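Local structure of guanylate kinase (Stenotrophomonas maltophilia, 6WCT) at residues I139-K144 against D171-F176. The protein catalyses phosphoryl transfer from ATP to GMP, giving GDP and ADP, and is probably essential for recycling GMP and, indirectly, cGMP. Residues are numbered along the deposited sequence; the frame is centred on the assembly and turned at random.
Sequences ILPPSK and DEMLHF. With 5GP (guanosine-5'-monophosphate), chain E.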
ATOM      1  N   ILE A 139      11.340   5.930   6.321  1.00 26.61           N
ATOM      2  CA  ILE A 139      11.161   7.365   6.101  1.00 32.63           C
ATOM      3  C   ILE A 139      12.539   7.977   5.943  1.00 33.85           C
ATOM      4  O   ILE A 139      13.410   7.809   6.807  1.00 32.20           O
ATOM      5  CB  ILE A 139      10.346   8.025   7.224  1.00 30.45           C
ATOM      6  CG1 ILE A 139       8.946   7.381   7.272  1.00 32.89           C
ATOM      7  CG2 ILE A 139      10.259   9.527   7.015  1.00 33.03           C
ATOM      8  CD1 ILE A 139       7.971   8.004   8.249  1.00 33.56           C
ATOM      9  N   LEU A 140      12.744   8.648   4.817  1.00 31.59           N
ATOM     10  CA  LEU A 140      13.987   9.298   4.473  1.00 32.13           C
ATOM     11  C   LEU A 140      13.847  10.798   4.664  1.00 42.51           C
ATOM     12  O   LEU A 140      12.768  11.353   4.431  1.00 35.89           O
ATOM     13  CB  LEU A 140      14.390   9.021   3.018  1.00 31.46           C
ATOM     14  CG  LEU A 140      14.779   7.581   2.636  1.00 35.15           C
ATOM     15  CD1 LEU A 140      15.156   7.507   1.154  1.00 30.31           C
ATOM     16  CD2 LEU A 140      15.919   7.082   3.510  1.00 28.78           C
ATOM     17  N   PRO A 141      14.920  11.433   5.127  1.00 39.24           N
ATOM     18  CA  PRO A 141      14.960  12.887   5.171  1.00 42.72           C
ATOM     19  C   PRO A 141      15.110  13.453   3.771  1.00 39.37           C
ATOM     20  O   PRO A 141      15.602  12.768   2.864  1.00 45.17           O
ATOM     21  CB  PRO A 141      16.204  13.178   6.033  1.00 38.78           C
ATOM     22  CG  PRO A 141      17.086  12.008   5.789  1.00 42.00           C
ATOM     23  CD  PRO A 141      16.145  10.829   5.678  1.00 37.02           C
ATOM     24  N   PRO A 142      14.682  14.696   3.545  1.00 47.13           N
ATOM     25  CA  PRO A 142      14.816  15.290   2.204  1.00 48.00           C
ATOM     26  C   PRO A 142      16.250  15.686   1.846  1.00 47.99           C
ATOM     27  O   PRO A 142      16.483  16.101   0.705  1.00 53.41           O
ATOM     28  CB  PRO A 142      13.892  16.510   2.268  1.00 44.54           C
ATOM     29  CG  PRO A 142      13.912  16.894   3.722  1.00 43.71           C
ATOM     30  CD  PRO A 142      14.016  15.604   4.494  1.00 43.88           C
ATOM     31  N   SER A 143      17.196  15.619   2.779  1.00 49.29           N
ATOM     32  CA  SER A 143      18.599  15.914   2.495  1.00 54.62           C
ATOM     33  C   SER A 143      19.418  15.586   3.736  1.00 56.91           C
ATOM     34  O   SER A 143      18.872  15.393   4.829  1.00 54.12           O
ATOM     35  CB  SER A 143      18.804  17.371   2.108  1.00 63.72           C
ATOM     36  OG  SER A 143      18.590  18.187   3.243  1.00 67.10           O
ATOM     37  N   LYS A 144      20.742  15.507   3.553  1.00 73.11           N
ATOM     38  CA  LYS A 144      21.633  15.345   4.702  1.00 77.00           C
ATOM     39  C   LYS A 144      21.556  16.570   5.603  1.00 74.99           C
ATOM     40  O   LYS A 144      21.624  16.462   6.835  1.00 72.92           O
ATOM     41  CB  LYS A 144      23.079  15.122   4.242  1.00 82.07           C
ATOM     42  CG  LYS A 144      23.350  13.800   3.516  1.00 87.10           C
ATOM     43  CD  LYS A 144      24.693  13.822   2.764  1.00 89.04           C
ATOM     44  CE  LYS A 144      25.889  13.583   3.681  1.00 85.06           C
ATOM     45  NZ  LYS A 144      25.965  12.169   4.145  1.00 83.32           N
ATOM     46  N   ASP A 171      24.369   4.956   8.443  1.00 46.80           N
ATOM     47  CA  ASP A 171      24.410   3.512   8.661  1.00 47.19           C
ATOM     48  C   ASP A 171      23.012   2.914   8.678  1.00 48.89           C
ATOM     49  O   ASP A 171      22.800   1.817   8.156  1.00 47.53           O
ATOM     50  CB  ASP A 171      25.148   3.181   9.956  1.00 49.34           C
ATOM     51  CG  ASP A 171      26.642   3.495   9.883  1.00 61.98           C
ATOM     52  OD1 ASP A 171      27.224   3.432   8.779  1.00 69.54           O
ATOM     53  OD2 ASP A 171      27.232   3.805  10.935  1.00 69.73           O
ATOM     54  N   GLU A 172      22.041   3.609   9.291  1.00 42.00           N
ATOM     55  CA  GLU A 172      20.681   3.076   9.302  1.00 37.97           C
ATOM     56  C   GLU A 172      20.078   3.121   7.906  1.00 34.94           C
ATOM     57  O   GLU A 172      19.431   2.161   7.478  1.00 35.89           O
ATOM     58  CB  GLU A 172      19.792   3.822  10.313  1.00 38.66           C
ATOM     59  CG  GLU A 172      20.054   3.498  11.801  1.00 39.76           C
ATOM     60  CD  GLU A 172      19.149   4.293  12.761  1.00 53.41           C
ATOM     61  OE1 GLU A 172      18.003   4.608  12.366  1.00 48.00           O
ATOM     62  OE2 GLU A 172      19.577   4.616  13.904  1.00 46.87           O
ATOM     63  N   MET A 173      20.290   4.223   7.182  1.00 38.19           N
ATOM     64  CA  MET A 173      19.710   4.403   5.859  1.00 38.63           C
ATOM     65  C   MET A 173      20.278   3.444   4.819  1.00 40.78           C
ATOM     66  O   MET A 173      19.608   3.190   3.810  1.00 35.09           O
ATOM     67  CB  MET A 173      19.892   5.857   5.388  1.00 36.07           C
ATOM     68  CG  MET A 173      19.100   6.859   6.212  1.00 34.64           C
ATOM     69  SD  MET A 173      19.166   8.538   5.527  1.00 38.92           S
ATOM     70  CE  MET A 173      20.864   9.008   5.874  1.00 35.18           C
ATOM     71  N   LEU A 174      21.479   2.894   5.044  1.00 38.33           N
ATOM     72  CA  LEU A 174      22.044   1.919   4.112  1.00 34.02           C
ATOM     73  C   LEU A 174      21.155   0.692   3.953  1.00 43.51           C
ATOM     74  O   LEU A 174      21.274  -0.019   2.947  1.00 42.37           O
ATOM     75  CB  LEU A 174      23.425   1.459   4.582  1.00 35.53           C
ATOM     76  CG  LEU A 174      24.666   2.324   4.368  1.00 42.07           C
ATOM     77  CD1 LEU A 174      25.826   1.703   5.142  1.00 47.00           C
ATOM     78  CD2 LEU A 174      24.994   2.437   2.872  1.00 37.88           C
ATOM     79  N   HIS A 175      20.268   0.431   4.921  1.00 40.75           N
ATOM     80  CA  HIS A 175      19.398  -0.740   4.929  1.00 35.47           C
ATOM     81  C   HIS A 175      17.976  -0.424   4.504  1.00 36.67           C
ATOM     82  O   HIS A 175      17.075  -1.217   4.787  1.00 33.87           O
ATOM     83  CB  HIS A 175      19.386  -1.382   6.314  1.00 40.70           C
ATOM     84  CG  HIS A 175      20.678  -2.029   6.701  1.00 35.17           C
ATOM     85  ND1 HIS A 175      20.950  -3.355   6.450  1.00 37.31           N
ATOM     86  CD2 HIS A 175      21.797  -1.516   7.261  1.00 34.98           C
ATOM     87  CE1 HIS A 175      22.162  -3.644   6.885  1.00 36.22           C
ATOM     88  NE2 HIS A 175      22.703  -2.542   7.368  1.00 41.42           N
ATOM     89  N   PHE A 176      17.743   0.742   3.886  1.00 31.16           N
ATOM     90  CA  PHE A 176      16.390   1.125   3.493  1.00 33.53           C
ATOM     91  C   PHE A 176      15.773   0.111   2.546  1.00 33.17           C
ATOM     92  O   PHE A 176      14.548  -0.030   2.502  1.00 32.69           O
ATOM     93  CB  PHE A 176      16.397   2.508   2.816  1.00 25.59           C
ATOM     94  CG  PHE A 176      16.750   2.446   1.354  1.00 26.13           C
ATOM     95  CD1 PHE A 176      18.076   2.357   0.961  1.00 27.73           C
ATOM     96  CD2 PHE A 176      15.761   2.404   0.380  1.00 27.88           C
ATOM     97  CE1 PHE A 176      18.427   2.249  -0.371  1.00 28.19           C
ATOM     98  CE2 PHE A 176      16.099   2.286  -0.957  1.00 26.70           C
ATOM     99  CZ  PHE A 176      17.430   2.212  -1.338  1.00 32.56           C
TER
HETATM  100  P   5GP E 301      17.580   7.062  19.075  1.00 45.26           P
HETATM  101  O1P 5GP E 301      16.318   7.372  19.841  1.00 47.58           O
HETATM  102  O2P 5GP E 301      18.218   8.256  18.366  1.00 42.03           O
HETATM  103  O3P 5GP E 301      18.637   6.338  19.870  1.00 37.46           O
HETATM  104  O5' 5GP E 301      17.205   6.012  17.963  1.00 45.44           O
HETATM  105  C5' 5GP E 301      18.206   5.233  17.342  1.00 35.42           C
HETATM  106  C4' 5GP E 301      17.579   4.159  16.507  1.00 37.04           C
HETATM  107  O4' 5GP E 301      17.107   3.099  17.380  1.00 34.54           O
HETATM  108  C3' 5GP E 301      16.351   4.620  15.700  1.00 39.14           C
HETATM  109  O3' 5GP E 301      16.395   4.073  14.388  1.00 41.08           O
HETATM  110  C2' 5GP E 301      15.189   3.970  16.437  1.00 34.27           C
HETATM  111  O2' 5GP E 301      14.057   3.701  15.640  1.00 35.85           O
HETATM  112  C1' 5GP E 301      15.842   2.696  16.936  1.00 33.24           C
HETATM  113  N9  5GP E 301      15.122   2.055  18.023  1.00 40.19           N
HETATM  114  C8  5GP E 301      14.252   2.661  18.891  1.00 42.51           C
HETATM  115  N7  5GP E 301      13.593   1.813  19.635  1.00 41.96           N
HETATM  116  C5  5GP E 301      14.070   0.573  19.243  1.00 40.98           C
HETATM  117  C6  5GP E 301      13.700  -0.722  19.649  1.00 41.09           C
HETATM  118  O6  5GP E 301      12.839  -1.009  20.478  1.00 42.84           O
HETATM  119  N1  5GP E 301      14.393  -1.706  18.965  1.00 43.21           N
HETATM  120  C2  5GP E 301      15.336  -1.472  17.994  1.00 48.14           C
HETATM  121  N2  5GP E 301      15.893  -2.542  17.412  1.00 42.17           N
HETATM  122  N3  5GP E 301      15.693  -0.253  17.606  1.00 40.25           N
HETATM  123  C4  5GP E 301      15.024   0.712  18.259  1.00 38.75           C
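M173 lays its thioether against L140 and P141, joining two parts of the P-loop NTPase fold: the C-terminal end of strand 135-140, in the parallel sheet, and the last turn of helix 159-173. The packed part is small, buried and wholly apolar, with no hydrogen bond passing between the two segments. SD lies 3.8 Å from CD of P141, while the same sulfur is 4.1 Å from CD2 of L140, so one polarisable atom touches both residues. Methionine suits this place because its unbranched chain can reach across from the helix: with CG beside its own backbone N (chi1 -67°), the extended chi2 (-173°) carries SD out to the proline ring, and the bend at chi3 (-71°) swings CE away from it. The rigid ring of P141 offers a firm apolar surface just where the strand gives way to loop, and the flexible, γ-branched side chain of L140 brings CD2 up to the sulfur while its backbone stays in the sheet. P30 and F138 also touch M173, and A33 lies close to P141, so the patch adjoins the nucleotide-binding loop. A type I turn from M173 to F176, closed by the 3.1 Å bond from N of F176 to O of M173, ends segment 171-176.

Away from this sulfur the segments diverge. The partly exposed S143, whose OG accepts a hydrogen bond from the backbone N of A146 as suits a short hydroxyl at an N-cap, and the exposed, poorly ordered K144, extending toward the second subunit, form the open side. On the helix, E172 is a buried residue facing the nucleotide: its extended chain carries the carboxylate to the ribose, OE2 bonds H94, and OE1 accepts the O3' hydroxyl of guanosine-5'-monophosphate at 2.6 Å.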